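Local coordinates for Rho GTPase-activating protein 27 (Homo sapiens, PDB 3PP2) that probably switches off the Rho-type GTPases CDC42 and RAC1 by stimulating GTP hydrolysis and may act in clathrin-mediated endocytosis, at residues A[14-19]-A[32-37]; A[27-32]-A[100-105]. All blocks are in the same frame, centred on the assembly; numbering follows the deposited sequence. Where two conformers were deposited one is given.

How the contacts relate
Both contacts build on strand 10-21, which sits between strands 32-39 and 100-104 in the antiparallel sheet of the PH domain. Contact 1, partly buried near the centre of the domain, pairs it directly with strand 32-39 through backbone hydrogen bonds and a buried arginine. Contact 2 instead lays the loop 27-32 across to strand 100-104, with no hydrogen bond between its segments; there buried Leu102 and Gln104 meet a partly exposed Trp31, and Leu102 also an exposed Lys29. Ser32 belongs to both, as the loop enters the strand there. The two also touch directly: His15 O lies 2.8 Å from Gln104 N, a probable hydrogen bond, and Trp31 CE3 packs against the backbone of Arg16.

Contact 1. Residues A[14-19]-A[32-37]; sequences LHRTKT and SASWTV
Arg16 reaches across to Ser34 on the sheet face that also carries Leu14 and Ser32. Beyond CB, its CG lies between the backbone N and the carbonyl carbon (chi1 80°), and a bend at chi2 turns the chain toward strand 32-39. CD passes 3.4 Å from Ser32 O. NE then donates to Ser34 OG at 2.8 Å, the hydroxyl lying 19° out of the guanidinium plane, near its edge. Ser32 CB covers one guanidinium face, 3.6 Å from NH2, which also donates to a water bonded to Ser32 OG. NH1 goes on to a salt bridge with Glu67 and a hydrogen bond to Phe46 O. Ser34 OG in turn donates to Trp35 O from above the carbonyl plane, accepting from the arginine while giving to the backbone. In the backbone, Leu14-Ser34 and Arg16-Ser32 form antiparallel hydrogen-bonded pairs around the non-hydrogen-bonded pair His15-Ala33. There Ala33 CB sits over a face of the His15 imidazole, 3.9 Å from its centroid, a CH-pi contact. The axes of the two short segments make 115°, consistent with the strongly bent and twisted sheet of a PH domain. With Glu67 and several neutral acceptors around it, buried Arg16 probably keeps its positive charge.

Contact 2. Residues A[27-32]-A[100-105]; sequences RKKHWS and EYLIQH
Trp31 meets Leu102 and Gln104 in the packing of a loop against the sheet, by apolar contacts: the loop leading into strand 32-39 folds over strand 10-21 and lands on strand 100-104. The far end of the indole's six-membered ring does the touching, with CH2 3.7 Å from Leu102 CB and CZ3 3.7 Å from Gln104 CB. With CG anti to the carbonyl carbon (chi1 -66°) and chi2 at 103°, the ring lies against Thr17 and its outer end reaches these two residues. Nearer the loop's start, Lys29 crosses Leu102 at a slant and touches it near its end only, CE lying 3.6 Å from Leu102 CD1. The fold is the PH domain; in many other PH domains the corresponding loop helps bind phosphoinositide headgroups. A citrate bound here, probably from the crystallisation liquor, accepts a hydrogen bond from Trp31 NE1. Were Trp31 an alanine, a gap would probably open over Leu102 and Gln104, and Arg87 would lose its aromatic partner. Gln104 offers the indole its CB, while its amide, turned 82° from the ring plane, is held by NE2 to Lys88 O and by OE1 from Arg87 NH1. Arg87 itself makes a cation-pi contact with Trp31.

Contact 1. Residues A[14-19]-A[32-37]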
loop_
_atom_site.group_PDB
_atom_site.type_symbol
_atom_site.label_atom_id
_atom_site.label_comp_id
_atom_site.label_asym_id
_atom_site.label_seq_id
_atom_site.Cartn_x
_atom_site.Cartn_y
_atom_site.Cartn_z
ATOM N N LEU A 14 -11.024 7.495 -5.862
ATOM C CA LEU A 14 -10.695 6.378 -6.731
ATOM C C LEU A 14 -10.909 6.769 -8.180
ATOM O O LEU A 14 -11.741 7.625 -8.499
ATOM C CB LEU A 14 -11.558 5.141 -6.435
ATOM C CG LEU A 14 -11.329 4.505 -5.069
ATOM C CD1 LEU A 14 -12.390 3.438 -4.785
ATOM C CD2 LEU A 14 -9.925 3.949 -4.959
ATOM N N HIS A 15 -10.219 6.072 -9.071
ATOM C CA HIS A 15 -10.493 6.145 -10.492
ATOM C C HIS A 15 -11.555 5.109 -10.838
ATOM O O HIS A 15 -11.560 3.980 -10.328
ATOM C CB HIS A 15 -9.241 5.939 -11.285
ATOM C CG HIS A 15 -8.243 7.002 -11.063
ATOM N ND1 HIS A 15 -8.034 8.017 -11.954
ATOM C CD2 HIS A 15 -7.353 7.176 -10.061
ATOM C CE1 HIS A 15 -7.069 8.796 -11.496
ATOM N NE2 HIS A 15 -6.654 8.321 -10.334
ATOM N N ARG A 16 -12.477 5.483 -11.699
ATOM C CA ARG A 16 -13.521 4.544 -12.130
ATOM C C ARG A 16 -14.048 4.881 -13.493
ATOM O O ARG A 16 -14.057 6.063 -13.895
ATOM C CB ARG A 16 -14.660 4.499 -11.101
ATOM C CG ARG A 16 -15.668 5.621 -11.150
ATOM C CD ARG A 16 -15.063 6.928 -10.790
ATOM N NE ARG A 16 -16.021 8.019 -10.661
ATOM C CZ ARG A 16 -16.590 8.619 -11.677
ATOM N NH1 ARG A 16 -17.431 9.648 -11.454
ATOM N NH2 ARG A 16 -16.308 8.226 -12.919
ATOM N N THR A 17 -14.542 3.854 -14.179
ATOM C CA THR A 17 -15.302 4.036 -15.398
ATOM C C THR A 17 -16.422 3.006 -15.427
ATOM O O THR A 17 -16.232 1.859 -15.011
ATOM C CB THR A 17 -14.413 3.846 -16.664
ATOM O OG1 THR A 17 -15.212 4.041 -17.833
ATOM C CG2 THR A 17 -13.685 2.486 -16.761
ATOM N N LYS A 18 -17.546 3.395 -15.988
ATOM C CA LYS A 18 -18.585 2.455 -16.334
ATOM C C LYS A 18 -18.134 1.756 -17.607
ATOM O O LYS A 18 -17.434 2.353 -18.459
ATOM C CB LYS A 18 -19.916 3.178 -16.548
ATOM C CG LYS A 18 -21.115 2.281 -16.664
ATOM C CD LYS A 18 -22.426 3.108 -16.604
ATOM C CE LYS A 18 -23.645 2.204 -16.655
ATOM N NZ LYS A 18 -24.870 3.080 -16.675
ATOM N N THR A 19 -18.415 0.453 -17.679
ATOM C CA THR A 19 -18.069 -0.354 -18.859
ATOM C C THR A 19 -19.271 -1.088 -19.474
ATOM O O THR A 19 -19.199 -1.499 -20.619
ATOM C CB THR A 19 -16.989 -1.384 -18.522
ATOM O OG1 THR A 19 -17.402 -2.113 -17.357
ATOM C CG2 THR A 19 -15.657 -0.685 -18.266
ATOM N N SER A 32 -12.562 8.666 -14.811
ATOM C CA SER A 32 -12.404 9.863 -13.999
ATOM C C SER A 32 -12.022 9.463 -12.585
ATOM O O SER A 32 -12.354 8.347 -12.158
ATOM C CB SER A 32 -13.732 10.617 -13.889
ATOM O OG SER A 32 -14.154 11.086 -15.117
ATOM N N ALA A 33 -11.390 10.370 -11.853
ATOM C CA ALA A 33 -11.215 10.207 -10.422
ATOM C C ALA A 33 -12.321 10.918 -9.680
ATOM O O ALA A 33 -12.649 12.062 -9.996
ATOM C CB ALA A 33 -9.854 10.755 -9.960
ATOM N N SER A 34 -12.917 10.268 -8.720
ATOM C CA SER A 34 -13.941 10.868 -7.884
ATOM C C SER A 34 -13.902 10.415 -6.478
ATOM O O SER A 34 -13.417 9.311 -6.183
ATOM C CB SER A 34 -15.342 10.577 -8.436
ATOM O OG SER A 34 -15.765 9.256 -8.193
ATOM N N TRP A 35 -14.419 11.253 -5.598
ATOM C CA TRP A 35 -14.797 10.790 -4.287
ATOM C C TRP A 35 -15.759 9.609 -4.439
ATOM O O TRP A 35 -16.592 9.554 -5.358
ATOM C CB TRP A 35 -15.474 11.927 -3.520
ATOM C CG TRP A 35 -15.724 11.706 -2.082
ATOM C CD1 TRP A 35 -16.918 11.691 -1.451
ATOM C CD2 TRP A 35 -14.723 11.465 -1.087
ATOM N NE1 TRP A 35 -16.724 11.455 -0.102
ATOM C CE2 TRP A 35 -15.379 11.323 0.139
ATOM C CE3 TRP A 35 -13.328 11.378 -1.122
ATOM C CZ2 TRP A 35 -14.688 11.093 1.328
ATOM C CZ3 TRP A 35 -12.630 11.122 0.079
ATOM C CH2 TRP A 35 -13.315 11.006 1.267
ATOM N N THR A 36 -15.596 8.655 -3.534
ATOM C CA THR A 36 -16.299 7.383 -3.525
ATOM C C THR A 36 -16.638 7.086 -2.087
ATOM O O THR A 36 -15.783 7.220 -1.209
ATOM C CB THR A 36 -15.398 6.262 -4.105
ATOM O OG1 THR A 36 -14.951 6.642 -5.417
ATOM C CG2 THR A 36 -16.129 4.922 -4.214
ATOM N N VAL A 37 -17.871 6.670 -1.844
ATOM C CA VAL A 37 -18.332 6.300 -0.517
ATOM C C VAL A 37 -19.006 4.947 -0.536
ATOM O O VAL A 37 -19.877 4.699 -1.342
ATOM C CB VAL A 37 -19.333 7.337 0.052
ATOM C CG1 VAL A 37 -19.952 6.910 1.411
ATOM C CG2 VAL A 37 -18.618 8.721 0.164
HETATM O O HOH W 1 -16.279 9.322 -15.485
#

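Contact 2. Residues A[27-32]-A[100-105]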
loop_
_atom_site.group_PDB
_atom_site.type_symbol
_atom_site.label_atom_id
_atom_site.label_comp_id
_atom_site.label_asym_id
_atom_site.label_seq_id
_atom_site.Cartn_x
_atom_site.Cartn_y
_atom_site.Cartn_z
ATOM N N ARG A 27 -18.677 1.475 -25.759
ATOM C CA ARG A 27 -17.677 1.432 -26.835
ATOM C C ARG A 27 -16.277 1.714 -26.314
ATOM O O ARG A 27 -15.317 1.072 -26.751
ATOM C CB ARG A 27 -18.063 2.451 -27.911
ATOM C CG ARG A 27 -17.221 2.438 -29.182
ATOM C CD ARG A 27 -17.840 3.442 -30.200
ATOM N NE ARG A 27 -16.903 3.874 -31.236
ATOM N N LYS A 28 -16.136 2.698 -25.421
ATOM C CA LYS A 28 -14.805 3.033 -24.881
ATOM C C LYS A 28 -14.876 3.315 -23.403
ATOM O O LYS A 28 -15.957 3.442 -22.846
ATOM C CB LYS A 28 -14.195 4.209 -25.601
ATOM C CG LYS A 28 -14.792 5.554 -25.308
ATOM C CD LYS A 28 -14.166 6.640 -26.236
ATOM N N LYS A 29 -13.713 3.401 -22.785
ATOM C CA LYS A 29 -13.629 3.752 -21.381
ATOM C C LYS A 29 -13.793 5.242 -21.167
ATOM O O LYS A 29 -13.486 6.068 -22.062
ATOM C CB LYS A 29 -12.342 3.190 -20.762
ATOM C CG LYS A 29 -12.473 1.643 -20.562
ATOM C CD LYS A 29 -11.274 0.985 -20.091
ATOM C CE LYS A 29 -11.402 -0.516 -20.230
ATOM N NZ LYS A 29 -11.369 -0.980 -21.656
ATOM N N HIS A 30 -14.372 5.569 -20.021
ATOM C CA HIS A 30 -14.636 6.929 -19.600
ATOM C C HIS A 30 -14.136 7.143 -18.172
ATOM O O HIS A 30 -14.913 7.334 -17.246
ATOM C CB HIS A 30 -16.141 7.213 -19.702
ATOM C CG HIS A 30 -16.629 7.299 -21.099
ATOM N ND1 HIS A 30 -16.980 6.190 -21.841
ATOM C CD2 HIS A 30 -16.826 8.370 -21.899
ATOM C CE1 HIS A 30 -17.380 6.577 -23.040
ATOM N NE2 HIS A 30 -17.293 7.895 -23.101
ATOM N N TRP A 31 -12.825 7.042 -17.990
ATOM C CA TRP A 31 -12.236 7.179 -16.661
ATOM C C TRP A 31 -12.281 8.584 -16.097
ATOM O O TRP A 31 -11.991 9.574 -16.809
ATOM C CB TRP A 31 -10.764 6.754 -16.663
ATOM C CG TRP A 31 -10.453 5.324 -16.916
ATOM C CD1 TRP A 31 -9.977 4.779 -18.084
ATOM C CD2 TRP A 31 -10.439 4.261 -15.949
ATOM N NE1 TRP A 31 -9.714 3.443 -17.915
ATOM C CE2 TRP A 31 -9.991 3.094 -16.617
ATOM C CE3 TRP A 31 -10.814 4.167 -14.603
ATOM C CZ2 TRP A 31 -9.889 1.846 -15.967
ATOM C CZ3 TRP A 31 -10.707 2.958 -13.967
ATOM C CH2 TRP A 31 -10.242 1.806 -14.644
ATOM N N SER A 32 -12.562 8.666 -14.811
ATOM C CA SER A 32 -12.404 9.863 -13.999
ATOM C C SER A 32 -12.022 9.463 -12.585
ATOM O O SER A 32 -12.354 8.347 -12.158
ATOM C CB SER A 32 -13.732 10.617 -13.889
ATOM O OG SER A 32 -14.154 11.086 -15.117
ATOM N N GLU A 100 -21.727 -2.672 -15.276
ATOM C CA GLU A 100 -20.372 -3.047 -14.914
ATOM C C GLU A 100 -19.518 -1.781 -14.820
ATOM O O GLU A 100 -19.717 -0.826 -15.582
ATOM C CB GLU A 100 -19.767 -4.024 -15.963
ATOM C CG GLU A 100 -20.513 -5.392 -16.086
ATOM C CD GLU A 100 -19.926 -6.333 -17.129
ATOM O OE1 GLU A 100 -18.947 -5.953 -17.809
ATOM O OE2 GLU A 100 -20.454 -7.469 -17.262
ATOM N N TYR A 101 -18.562 -1.818 -13.902
ATOM C CA TYR A 101 -17.645 -0.708 -13.616
ATOM C C TYR A 101 -16.260 -1.271 -13.374
ATOM O O TYR A 101 -16.124 -2.388 -12.860
ATOM C CB TYR A 101 -18.067 0.058 -12.345
ATOM C CG TYR A 101 -19.472 0.588 -12.435
ATOM C CD1 TYR A 101 -19.741 1.888 -12.829
ATOM C CD2 TYR A 101 -20.540 -0.251 -12.119
ATOM C CE1 TYR A 101 -21.040 2.331 -12.934
ATOM C CE2 TYR A 101 -21.832 0.154 -12.219
ATOM C CZ TYR A 101 -22.103 1.476 -12.623
ATOM O OH TYR A 101 -23.419 1.899 -12.736
ATOM N N LEU A 102 -15.249 -0.509 -13.773
ATOM C CA LEU A 102 -13.886 -0.737 -13.339
ATOM C C LEU A 102 -13.499 0.316 -12.320
ATOM O O LEU A 102 -13.885 1.478 -12.462
ATOM C CB LEU A 102 -12.917 -0.726 -14.515
ATOM C CG LEU A 102 -13.210 -1.699 -15.641
ATOM C CD1 LEU A 102 -12.285 -1.503 -16.840
ATOM C CD2 LEU A 102 -13.238 -3.119 -15.197
ATOM N N ILE A 103 -12.666 -0.093 -11.355
ATOM C CA ILE A 103 -12.246 0.729 -10.221
ATOM C C ILE A 103 -10.738 0.584 -10.145
ATOM O O ILE A 103 -10.219 -0.534 -10.255
ATOM C CB ILE A 103 -12.914 0.278 -8.889
ATOM C CG1 ILE A 103 -14.440 0.166 -9.057
ATOM C CG2 ILE A 103 -12.506 1.155 -7.727
ATOM C CD1 ILE A 103 -15.109 -0.501 -7.875
ATOM N N GLN A 104 -10.033 1.699 -9.980
ATOM C CA GLN A 104 -8.559 1.648 -10.056
ATOM C C GLN A 104 -7.912 2.669 -9.177
ATOM O O GLN A 104 -8.467 3.741 -8.910
ATOM C CB GLN A 104 -8.174 1.896 -11.520
ATOM C CG GLN A 104 -6.745 1.663 -11.913
ATOM C CD GLN A 104 -5.869 2.888 -11.794
ATOM O OE1 GLN A 104 -6.338 4.052 -11.901
ATOM N NE2 GLN A 104 -4.562 2.646 -11.630
ATOM N N HIS A 105 -6.669 2.383 -8.792
ATOM C CA HIS A 105 -5.781 3.356 -8.146
ATOM C C HIS A 105 -4.361 2.876 -8.367
ATOM O O HIS A 105 -4.112 1.691 -8.450
ATOM C CB HIS A 105 -6.083 3.525 -6.655
ATOM C CG HIS A 105 -5.504 4.757 -6.050
ATOM N ND1 HIS A 105 -4.167 4.862 -5.699
ATOM C CD2 HIS A 105 -6.076 5.959 -5.772
ATOM C CE1 HIS A 105 -3.956 6.068 -5.198
ATOM N NE2 HIS A 105 -5.091 6.764 -5.248
#